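Local coordinates for clavulanic acid biosynthesis oligopeptide binding protein 2 (Streptomyces clavuligerus, PDB 2WOL) that probably binds oligopeptides as an extracellular solute-binding protein of the pathway that makes clavulanic acid, at residues P243-R248 and W538-Y543; Y70-G75 and L550-A555; R50-W55 and P137-P142; G462-L467 and E508-V513. All coordinates share one frame; numbering follows the deposited sequence.

Contact 1: residues P243-R248 and W538-Y543; sequences PALPDR and WVTNVY
Leu245 meets Asn541 and Thr540 through one methyl group in this small buried contact. Its CD1 lies 3.2 Å from Asn541 ND2, a short approach. The same methyl is 4.2 Å from Thr540 OG1, making van der Waals contact rather than a polar bond. Leu245 and Asn541 cross at about a right angle, and CD1 alone of the leucine's methyls makes the contacts. The chi2 of 174° explains why: CD1 continues the extended line from CA through CB and CG, while CD2 turns aside.

No hydrogen bond joins the two segments, and the polar demand is met by third parties. Asn541 ND2 donates to Ser28 O, which holds the amide in place beside the leucine. Asn541, with positive phi and psi, and Val542 both face Val25, as a G1 beta bulge, just after strand 539-540.

Backbone bonds fix the leucine side as well. Leu245 pairs with Gly32, and Asp247 and Arg248 continue that pairing with Gly33 and Leu35, leading into strand 248-253 beside strand 34-39. On the other side Thr540 bonds to Gly557, in the antiparallel pair 539-540 and 557-558. The leucine thus bridges the start of the central strand 248-253 of a five-stranded mixed sheet and that antiparallel pair near the C terminus.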
# COMPACT_ATOMS: atom_id res chain seq x y z
N PRO A 243 11.36 -8.69 -17.79
CA PRO A 243 12.34 -9.60 -18.40
C PRO A 243 11.90 -11.06 -18.53
O PRO A 243 12.51 -11.81 -19.29
CB PRO A 243 13.54 -9.50 -17.45
CG PRO A 243 12.93 -9.22 -16.13
CD PRO A 243 11.71 -8.37 -16.39
N ALA A 244 10.87 -11.46 -17.78
CA ALA A 244 10.31 -12.82 -17.85
C ALA A 244 11.36 -13.92 -17.94
O ALA A 244 11.40 -14.71 -18.89
CB ALA A 244 9.32 -12.93 -19.00
N LEU A 245 12.22 -13.98 -16.92
CA LEU A 245 13.33 -14.94 -16.93
C LEU A 245 12.94 -16.39 -16.63
O LEU A 245 13.29 -17.28 -17.40
CB LEU A 245 14.47 -14.46 -16.02
CG LEU A 245 15.09 -13.11 -16.39
CD1 LEU A 245 16.09 -12.68 -15.34
CD2 LEU A 245 15.74 -13.12 -17.78
N PRO A 246 12.21 -16.65 -15.53
CA PRO A 246 11.92 -18.07 -15.26
C PRO A 246 10.94 -18.67 -16.27
O PRO A 246 10.10 -17.96 -16.82
CB PRO A 246 11.30 -18.05 -13.86
CG PRO A 246 10.86 -16.67 -13.62
CD PRO A 246 11.64 -15.76 -14.51
N ASP A 247 11.06 -19.98 -16.50
CA ASP A 247 10.11 -20.68 -17.35
C ASP A 247 8.80 -20.94 -16.60
O ASP A 247 7.76 -21.12 -17.21
CB ASP A 247 10.69 -22.01 -17.83
CG ASP A 247 11.75 -21.83 -18.90
OD1 ASP A 247 12.52 -22.79 -19.12
OD2 ASP A 247 11.81 -20.75 -19.52
N ARG A 248 8.88 -20.98 -15.27
CA ARG A 248 7.74 -21.33 -14.44
C ARG A 248 7.88 -20.65 -13.09
O ARG A 248 8.99 -20.39 -12.62
CB ARG A 248 7.69 -22.85 -14.27
CG ARG A 248 6.43 -23.41 -13.63
CD ARG A 248 6.45 -24.93 -13.66
NE ARG A 248 5.26 -25.51 -13.05
CZ ARG A 248 4.13 -25.74 -13.71
NH1 ARG A 248 4.03 -25.45 -15.00
NH2 ARG A 248 3.09 -26.28 -13.07
N TRP A 538 21.10 -17.62 -5.07
CA TRP A 538 20.96 -18.07 -6.46
C TRP A 538 19.83 -17.39 -7.22
O TRP A 538 19.61 -17.68 -8.40
CB TRP A 538 20.78 -19.59 -6.52
CG TRP A 538 19.63 -20.08 -5.69
CD1 TRP A 538 18.32 -20.14 -6.06
CD2 TRP A 538 19.71 -20.57 -4.35
NE1 TRP A 538 17.56 -20.65 -5.02
CE2 TRP A 538 18.39 -20.92 -3.96
CE3 TRP A 538 20.76 -20.75 -3.44
CZ2 TRP A 538 18.11 -21.45 -2.70
CZ3 TRP A 538 20.47 -21.28 -2.19
CH2 TRP A 538 19.15 -21.61 -1.83
N VAL A 539 19.10 -16.51 -6.55
CA VAL A 539 18.07 -15.72 -7.22
C VAL A 539 18.74 -14.50 -7.84
O VAL A 539 19.51 -13.80 -7.18
CB VAL A 539 16.94 -15.30 -6.25
CG1 VAL A 539 15.80 -14.64 -7.01
CG2 VAL A 539 16.42 -16.53 -5.49
N THR A 540 18.45 -14.26 -9.11
CA THR A 540 19.06 -13.16 -9.84
C THR A 540 18.13 -11.95 -9.90
O THR A 540 16.91 -12.09 -9.86
CB THR A 540 19.45 -13.58 -11.27
OG1 THR A 540 18.28 -13.97 -12.00
CG2 THR A 540 20.44 -14.74 -11.24
N ASN A 541 18.72 -10.75 -9.98
CA ASN A 541 17.98 -9.50 -10.11
C ASN A 541 17.03 -9.22 -8.96
O ASN A 541 15.87 -8.84 -9.17
CB ASN A 541 17.23 -9.43 -11.44
CG ASN A 541 18.10 -9.81 -12.62
OD1 ASN A 541 19.05 -9.11 -12.96
ND2 ASN A 541 17.78 -10.94 -13.24
N VAL A 542 17.54 -9.40 -7.74
CA VAL A 542 16.75 -9.12 -6.54
C VAL A 542 16.92 -7.67 -6.12
O VAL A 542 18.04 -7.19 -5.92
CB VAL A 542 17.14 -10.04 -5.37
CG1 VAL A 542 16.27 -9.75 -4.15
CG2 VAL A 542 17.00 -11.50 -5.76
N TYR A 543 15.80 -6.96 -5.96
CA TYR A 543 15.84 -5.60 -5.44
C TYR A 543 14.50 -5.27 -4.80
O TYR A 543 13.45 -5.76 -5.24
CB TYR A 543 16.19 -4.57 -6.53
CG TYR A 543 15.08 -4.29 -7.52
CD1 TYR A 543 14.24 -3.19 -7.36
CD2 TYR A 543 14.87 -5.12 -8.62
CE1 TYR A 543 13.21 -2.92 -8.27
CE2 TYR A 543 13.85 -4.87 -9.53
CZ TYR A 543 13.03 -3.76 -9.35
OH TYR A 543 12.01 -3.50 -10.24

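Contact 2: residues Y70-G75 and L550-A555; sequences YPTDPG and LYDIQA
Thr72 faces Asp552, Gln554 and Ala555, with Thr72 CA 7.1 Å from Ala555 CA. The 70-75 segment is without regular structure, whereas 550-555 runs from a short, weakly bonded strand to a 3-10 segment. Thr72 and Asp552 each form the centre of an inverse gamma turn. Beyond the first, Asp73 OD1 accepts from Gly75 N, closing an Asx turn; beyond the second, in the 3-10 segment, Ala555 N bonds to Asp552 O.

Among the side chains, Gln554 NE2 serves both sides. It donates to Asp552 OD2 at 3.0 Å from NE2, a nearly straight bond (164°) that runs close to the amide plane but meets the oxygen from above the carboxylate plane. Its approach to Thr72 OG1, 2.9 Å from Gln554 NE2, is a weak hydrogen bond, bent to 124°. Gln554 gets there by folding: CG sits between the backbone N and carbonyl carbon (chi1 71°), and the chain bends again at chi2.

Thr72 divides its work between two branches. OG1 also has a stronger partner in Ile241 O, whereas CG2 packs on Ala555 CB at 3.8 Å. Asp552 OD1 makes a salt bridge with Arg61 and OD2 also has a weak bond with Tyr543 OH, which would probably favour the charged form.

Helix 54-63 supports the contact: Gln554 lies on its Arg61 and Leu62, and Ile553 on its Leu58. Ile553 also packs against Leu35 and Leu37 of strand 34-39, so the 3-10 turn is wedged between helix and strand.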
# COMPACT_ATOMS: atom_id res chain seq x y z
N TYR A 70 4.92 0.60 -12.86
CA TYR A 70 6.13 1.02 -12.16
C TYR A 70 7.33 0.37 -12.84
O TYR A 70 7.32 -0.84 -13.09
CB TYR A 70 6.03 0.76 -10.65
CG TYR A 70 4.88 1.55 -10.07
CD1 TYR A 70 3.64 0.95 -9.87
CD2 TYR A 70 5.02 2.91 -9.80
CE1 TYR A 70 2.57 1.68 -9.38
CE2 TYR A 70 3.94 3.66 -9.32
CZ TYR A 70 2.72 3.03 -9.11
OH TYR A 70 1.64 3.75 -8.64
N PRO A 71 8.35 1.17 -13.18
CA PRO A 71 9.47 0.63 -13.94
C PRO A 71 10.30 -0.34 -13.11
O PRO A 71 10.21 -0.36 -11.87
CB PRO A 71 10.27 1.87 -14.33
CG PRO A 71 9.93 2.89 -13.32
CD PRO A 71 8.51 2.61 -12.90
N THR A 72 11.09 -1.15 -13.80
CA THR A 72 11.98 -2.11 -13.15
C THR A 72 13.26 -1.37 -12.75
O THR A 72 14.25 -1.35 -13.48
CB THR A 72 12.24 -3.32 -14.07
OG1 THR A 72 10.98 -3.89 -14.46
CG2 THR A 72 13.07 -4.40 -13.37
N ASP A 73 13.20 -0.75 -11.57
CA ASP A 73 14.22 0.19 -11.13
C ASP A 73 14.22 0.27 -9.61
O ASP A 73 13.20 0.59 -9.01
CB ASP A 73 13.91 1.57 -11.73
CG ASP A 73 15.08 2.56 -11.64
OD1 ASP A 73 15.97 2.40 -10.77
OD2 ASP A 73 15.09 3.51 -12.45
N PRO A 74 15.37 -0.04 -8.98
CA PRO A 74 15.51 0.09 -7.52
C PRO A 74 15.58 1.53 -7.02
O PRO A 74 15.39 1.77 -5.82
CB PRO A 74 16.83 -0.62 -7.23
CG PRO A 74 17.60 -0.52 -8.48
CD PRO A 74 16.60 -0.57 -9.59
N GLY A 75 15.85 2.48 -7.92
CA GLY A 75 15.99 3.89 -7.55
C GLY A 75 14.68 4.66 -7.52
O GLY A 75 13.62 4.10 -7.77
N LEU A 550 8.66 -4.21 -1.20
CA LEU A 550 8.81 -5.65 -1.39
C LEU A 550 9.70 -5.87 -2.60
O LEU A 550 9.76 -5.03 -3.49
CB LEU A 550 7.44 -6.29 -1.66
CG LEU A 550 6.33 -6.20 -0.62
CD1 LEU A 550 5.02 -6.72 -1.17
CD2 LEU A 550 6.70 -6.95 0.64
N TYR A 551 10.37 -7.02 -2.65
CA TYR A 551 11.14 -7.39 -3.84
C TYR A 551 10.27 -7.41 -5.09
O TYR A 551 9.12 -7.86 -5.04
CB TYR A 551 11.74 -8.78 -3.67
CG TYR A 551 12.83 -8.94 -2.62
CD1 TYR A 551 12.91 -10.11 -1.87
CD2 TYR A 551 13.77 -7.94 -2.41
CE1 TYR A 551 13.92 -10.28 -0.92
CE2 TYR A 551 14.77 -8.09 -1.46
CZ TYR A 551 14.84 -9.27 -0.72
OH TYR A 551 15.83 -9.46 0.22
N ASP A 552 10.82 -6.94 -6.21
CA ASP A 552 10.08 -7.01 -7.47
C ASP A 552 10.22 -8.42 -8.05
O ASP A 552 11.13 -8.70 -8.83
CB ASP A 552 10.57 -5.96 -8.46
CG ASP A 552 9.61 -5.77 -9.62
OD1 ASP A 552 8.44 -6.21 -9.52
OD2 ASP A 552 10.03 -5.16 -10.64
N ILE A 553 9.30 -9.29 -7.65
CA ILE A 553 9.29 -10.69 -8.06
C ILE A 553 9.46 -10.87 -9.56
O ILE A 553 10.22 -11.73 -10.00
CB ILE A 553 7.98 -11.37 -7.60
CG1 ILE A 553 7.78 -11.23 -6.08
CG2 ILE A 553 7.92 -12.83 -8.07
CD1 ILE A 553 8.85 -11.86 -5.21
N GLN A 554 8.76 -10.06 -10.35
CA GLN A 554 8.74 -10.22 -11.81
C GLN A 554 10.13 -10.07 -12.45
O GLN A 554 10.37 -10.59 -13.53
CB GLN A 554 7.72 -9.28 -12.46
CG GLN A 554 8.08 -7.80 -12.44
CD GLN A 554 8.99 -7.41 -13.59
OE1 GLN A 554 9.00 -8.07 -14.64
NE2 GLN A 554 9.75 -6.33 -13.41
N ALA A 555 11.02 -9.35 -11.77
CA ALA A 555 12.36 -9.10 -12.30
C ALA A 555 13.33 -10.26 -12.07
O ALA A 555 14.40 -10.32 -12.68
CB ALA A 555 12.93 -7.83 -11.69

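Contact 3: residues R50-W55 and P137-P142; sequences RTYYVW and PTYLIP
Tyr52 lays one face of its ring against Pro137 in a CH-pi contact. Pro137 CG stands 4.1 Å from the ring centroid, 19° off the normal and displaced toward the rim, with Tyr52 CZ its nearest ring atom at 3.9 Å. The two side chains slide past each other in opposite directions, and Tyr52 CE1 also reaches the proline backbone, 3.5 Å from Pro137 N. A chi1 of -130°, well away from a staggered position, turns the ring into this place. Beside it, Thr51 O touches Pro137 CD at 3.7 Å.

As in family 5 solute-binding proteins, ligand binding is expected in a cleft between lobes; the side chain of Tyr139 is about 3 Å from a bound glycerol, probably from the crystallisation liquor, which may mark a pocket. The contact also joins the stretch leading into helix 54-63, where Tyr53 is the N-cap, to the one entering helix 140-144.

Polar bonds are indirect. A water at the edge of the Tyr52 ring, in its plane, donates to Tyr52 OH and accepts from Thr138 N, 2.9 Å from each of these two atoms. Asp456 OD2 hydrogen-bonds to both Tyr52 OH and Tyr139 OH, gathering the two phenols, whose side chains cross at about a right angle. Tyr52 OH also lies 3.9 Å from Tyr139 CE1, oblique to that ring. Trp57 meets the Tyr52 ring and touches Pro137, while Phe457 meets Tyr139 edge-to-face.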
# COMPACT_ATOMS: atom_id res chain seq x y z
N ARG A 50 -10.14 -7.42 -8.12
CA ARG A 50 -10.73 -7.76 -6.82
C ARG A 50 -9.70 -8.04 -5.73
O ARG A 50 -10.05 -8.55 -4.66
CB ARG A 50 -11.68 -8.94 -6.97
CG ARG A 50 -12.83 -8.68 -7.93
CD ARG A 50 -13.78 -9.86 -7.99
NE ARG A 50 -14.50 -10.05 -6.73
CZ ARG A 50 -15.33 -11.05 -6.48
NH1 ARG A 50 -15.56 -11.98 -7.40
NH2 ARG A 50 -15.93 -11.13 -5.30
N THR A 51 -8.45 -7.70 -6.00
CA THR A 51 -7.38 -7.87 -5.02
C THR A 51 -6.98 -6.56 -4.34
O THR A 51 -6.86 -5.51 -4.99
CB THR A 51 -6.14 -8.57 -5.61
OG1 THR A 51 -5.13 -8.65 -4.59
CG2 THR A 51 -5.58 -7.79 -6.82
N TYR A 52 -6.78 -6.65 -3.03
CA TYR A 52 -6.31 -5.52 -2.22
C TYR A 52 -5.10 -5.92 -1.37
O TYR A 52 -4.82 -5.28 -0.35
CB TYR A 52 -7.43 -4.97 -1.32
CG TYR A 52 -7.60 -3.47 -1.42
CD1 TYR A 52 -8.85 -2.91 -1.71
CD2 TYR A 52 -6.52 -2.61 -1.24
CE1 TYR A 52 -9.01 -1.53 -1.81
CE2 TYR A 52 -6.67 -1.22 -1.35
CZ TYR A 52 -7.92 -0.69 -1.63
OH TYR A 52 -8.08 0.67 -1.74
N TYR A 53 -4.41 -6.99 -1.78
CA TYR A 53 -3.16 -7.40 -1.14
C TYR A 53 -1.99 -6.82 -1.91
O TYR A 53 -1.89 -7.01 -3.13
CB TYR A 53 -3.00 -8.92 -1.13
CG TYR A 53 -3.85 -9.71 -0.15
CD1 TYR A 53 -4.67 -9.09 0.79
CD2 TYR A 53 -3.81 -11.11 -0.17
CE1 TYR A 53 -5.43 -9.84 1.69
CE2 TYR A 53 -4.56 -11.87 0.72
CZ TYR A 53 -5.37 -11.23 1.64
OH TYR A 53 -6.11 -12.00 2.50
N VAL A 54 -1.10 -6.13 -1.21
CA VAL A 54 0.09 -5.54 -1.85
C VAL A 54 0.89 -6.61 -2.60
O VAL A 54 1.33 -6.37 -3.73
CB VAL A 54 0.99 -4.78 -0.84
CG1 VAL A 54 2.22 -4.21 -1.54
CG2 VAL A 54 0.21 -3.67 -0.16
N TRP A 55 1.05 -7.78 -1.99
CA TRP A 55 1.83 -8.85 -2.60
C TRP A 55 1.16 -9.49 -3.81
O TRP A 55 1.83 -10.07 -4.66
CB TRP A 55 2.27 -9.89 -1.56
CG TRP A 55 1.17 -10.69 -0.92
CD1 TRP A 55 0.51 -10.40 0.24
CD2 TRP A 55 0.65 -11.95 -1.37
NE1 TRP A 55 -0.40 -11.39 0.53
CE2 TRP A 55 -0.33 -12.36 -0.44
CE3 TRP A 55 0.93 -12.78 -2.47
CZ2 TRP A 55 -1.05 -13.55 -0.58
CZ3 TRP A 55 0.21 -13.97 -2.61
CH2 TRP A 55 -0.76 -14.35 -1.67
N PRO A 137 -9.52 -1.76 -5.25
CA PRO A 137 -9.61 -0.30 -5.13
C PRO A 137 -10.72 0.31 -5.98
O PRO A 137 -11.06 -0.22 -7.04
CB PRO A 137 -8.23 0.18 -5.61
CG PRO A 137 -7.34 -1.01 -5.50
CD PRO A 137 -8.22 -2.19 -5.80
N THR A 138 -11.27 1.43 -5.51
CA THR A 138 -12.40 2.07 -6.17
C THR A 138 -12.17 3.57 -6.40
O THR A 138 -13.12 4.33 -6.60
CB THR A 138 -13.71 1.88 -5.38
OG1 THR A 138 -13.54 2.37 -4.05
CG2 THR A 138 -14.11 0.40 -5.34
N TYR A 139 -10.90 3.98 -6.39
CA TYR A 139 -10.53 5.37 -6.70
C TYR A 139 -11.14 5.88 -8.01
O TYR A 139 -11.45 7.06 -8.14
CB TYR A 139 -9.01 5.51 -6.76
CG TYR A 139 -8.34 5.26 -5.44
CD1 TYR A 139 -7.80 4.01 -5.14
CD2 TYR A 139 -8.26 6.26 -4.48
CE1 TYR A 139 -7.18 3.77 -3.91
CE2 TYR A 139 -7.66 6.04 -3.25
CZ TYR A 139 -7.12 4.80 -2.98
OH TYR A 139 -6.52 4.58 -1.76
N LEU A 140 -11.29 4.99 -8.99
CA LEU A 140 -11.78 5.38 -10.30
C LEU A 140 -13.25 5.81 -10.32
O LEU A 140 -13.65 6.59 -11.18
CB LEU A 140 -11.55 4.25 -11.31
CG LEU A 140 -10.08 4.04 -11.69
CD1 LEU A 140 -9.87 2.67 -12.33
CD2 LEU A 140 -9.57 5.15 -12.60
N ILE A 141 -14.04 5.30 -9.37
CA ILE A 141 -15.49 5.54 -9.38
C ILE A 141 -15.86 7.03 -9.25
O ILE A 141 -16.51 7.56 -10.15
CB ILE A 141 -16.24 4.63 -8.36
CG1 ILE A 141 -16.10 3.15 -8.76
CG2 ILE A 141 -17.71 5.03 -8.26
CD1 ILE A 141 -16.77 2.15 -7.82
N PRO A 142 -15.44 7.72 -8.17
CA PRO A 142 -15.78 9.15 -8.12
C PRO A 142 -15.17 10.00 -9.24
O PRO A 142 -15.73 11.03 -9.61
CB PRO A 142 -15.25 9.61 -6.76
CG PRO A 142 -14.27 8.57 -6.35
CD PRO A 142 -14.70 7.28 -6.96
O HOH W 1 -10.41 1.97 -2.78

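Contact 4: residues G462-L467 and E508-V513; sequences GFLAPL and ELWRAV
Leu464 packs against two residues one helical turn apart, Trp510 and Val513. Its CD2 touches Val513 CG1 at 3.8 Å, the leucine and valine side chains sliding past each other in opposite directions. Lower on the same side chain, Leu464 CB approaches Trp510 CZ3, at 4.2 Å and obliquely to the ring. With CG anti to the backbone N (chi1 -165°), the leucine sends its branched end toward the valine and leaves CB to the indole.

The arrangement is an apolar helix-helix contact, made by helices 460-468 and 503-520 without a hydrogen bond between the segments. The first helix is kinked: Pro466 has no N-H to give, and Leu467 N bonds back only three residues, to Leu464 O at 3.0 Å.

Further out, Trp510 is bordered by Thr497 of helix 488-499 and by Glu460 and Tyr461 of helix 460-468, while Val513 rests on Leu493. Behind the kinked helix, Trp453 of strand 448-453 bonds through NE1 to Phe463 O and packs under Pro466 and Leu467. On helix 503-520, Arg511 forms a salt bridge with Glu508 and hydrogen-bonds to the backbone oxygens of Ala358 and His359.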
# COMPACT_ATOMS: atom_id res chain seq x y z
N GLY A 462 -2.14 9.73 -2.46
CA GLY A 462 -2.36 8.34 -2.08
C GLY A 462 -2.10 8.10 -0.61
O GLY A 462 -2.83 7.36 0.05
N PHE A 463 -1.05 8.72 -0.08
CA PHE A 463 -0.68 8.52 1.31
C PHE A 463 -1.58 9.26 2.30
O PHE A 463 -2.05 8.68 3.28
CB PHE A 463 0.79 8.87 1.57
CG PHE A 463 1.23 8.56 2.97
CD1 PHE A 463 1.67 7.28 3.29
CD2 PHE A 463 1.15 9.52 3.97
CE1 PHE A 463 2.04 6.96 4.58
CE2 PHE A 463 1.53 9.21 5.27
CZ PHE A 463 1.97 7.93 5.58
N LEU A 464 -1.80 10.55 2.05
CA LEU A 464 -2.40 11.41 3.07
C LEU A 464 -3.91 11.63 2.94
O LEU A 464 -4.60 11.72 3.95
CB LEU A 464 -1.65 12.75 3.17
CG LEU A 464 -1.92 13.60 4.42
CD1 LEU A 464 -1.76 12.80 5.70
CD2 LEU A 464 -1.03 14.84 4.44
N ALA A 465 -4.42 11.72 1.71
CA ALA A 465 -5.84 12.02 1.54
C ALA A 465 -6.80 11.03 2.23
O ALA A 465 -7.75 11.46 2.88
CB ALA A 465 -6.20 12.18 0.07
N PRO A 466 -6.55 9.70 2.11
CA PRO A 466 -7.45 8.78 2.82
C PRO A 466 -7.44 8.96 4.34
O PRO A 466 -8.41 8.59 5.00
CB PRO A 466 -6.90 7.40 2.43
CG PRO A 466 -6.20 7.63 1.13
CD PRO A 466 -5.54 8.97 1.33
N LEU A 467 -6.36 9.52 4.87
CA LEU A 467 -6.21 9.72 6.31
C LEU A 467 -6.86 10.98 6.84
O LEU A 467 -7.24 11.02 8.01
CB LEU A 467 -4.72 9.73 6.69
CG LEU A 467 -3.88 8.48 6.44
CD1 LEU A 467 -2.47 8.72 6.97
CD2 LEU A 467 -4.49 7.23 7.08
N GLU A 508 5.11 21.87 -1.92
CA GLU A 508 4.94 22.91 -0.90
C GLU A 508 3.51 22.97 -0.37
O GLU A 508 3.30 23.18 0.82
CB GLU A 508 5.37 24.28 -1.42
CG GLU A 508 6.89 24.49 -1.48
CD GLU A 508 7.57 24.17 -0.15
OE1 GLU A 508 7.23 24.80 0.88
OE2 GLU A 508 8.47 23.30 -0.14
N LEU A 509 2.54 22.78 -1.26
CA LEU A 509 1.14 22.70 -0.86
C LEU A 509 0.92 21.50 0.07
O LEU A 509 0.23 21.62 1.07
CB LEU A 509 0.23 22.62 -2.07
CG LEU A 509 0.06 23.91 -2.89
CD1 LEU A 509 -0.50 23.59 -4.26
CD2 LEU A 509 -0.82 24.94 -2.16
N TRP A 510 1.51 20.36 -0.28
CA TRP A 510 1.39 19.17 0.55
C TRP A 510 2.02 19.33 1.93
O TRP A 510 1.50 18.81 2.91
CB TRP A 510 1.94 17.93 -0.16
CG TRP A 510 0.94 17.32 -1.09
CD1 TRP A 510 1.04 17.22 -2.45
CD2 TRP A 510 -0.32 16.72 -0.74
NE1 TRP A 510 -0.07 16.59 -2.96
CE2 TRP A 510 -0.92 16.28 -1.93
CE3 TRP A 510 -0.98 16.51 0.48
CZ2 TRP A 510 -2.17 15.64 -1.95
CZ3 TRP A 510 -2.22 15.88 0.46
CH2 TRP A 510 -2.80 15.45 -0.74
N ARG A 511 3.12 20.08 1.99
CA ARG A 511 3.75 20.41 3.26
C ARG A 511 2.84 21.25 4.14
O ARG A 511 2.80 21.06 5.35
CB ARG A 511 5.09 21.11 3.04
CG ARG A 511 6.16 20.16 2.56
CD ARG A 511 7.45 20.86 2.21
NE ARG A 511 8.47 19.85 1.98
CZ ARG A 511 9.66 20.07 1.42
NH1 ARG A 511 9.99 21.28 1.00
NH2 ARG A 511 10.50 19.06 1.26
N ALA A 512 2.10 22.18 3.52
CA ALA A 512 1.10 22.97 4.24
C ALA A 512 -0.04 22.09 4.76
O ALA A 512 -0.51 22.27 5.89
CB ALA A 512 0.56 24.09 3.37
N VAL A 513 -0.49 21.14 3.94
CA VAL A 513 -1.50 20.17 4.39
C VAL A 513 -1.03 19.41 5.62
O VAL A 513 -1.74 19.35 6.63
CB VAL A 513 -1.89 19.16 3.28
CG1 VAL A 513 -2.87 18.12 3.82
CG2 VAL A 513 -2.50 19.89 2.09

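From the N terminus, 50-55 opens contact 3, which closes at 137-142; meanwhile 70-75 has opened contact 2, so these two cross. Leu550 of contact 2 packs on Val54 and Trp55, so the two contacts also touch. Next, 243-248 opens contact 1, and contact 4 opens and closes wholly within its span, at 462-467 and 508-513. Contact 1 then closes at 538-543, and contact 2, enclosing both, at 550-555. Contacts 1 and 2 touch, tying the C-terminal stretch to the lobe around strand 34-39, whereas contact 4 joins two helices beside strand 448-453 of the seven-stranded sheet, about 36 Å from contact 1 between centres. Tyr139 brings contact 3 against Pro466 of contact 4.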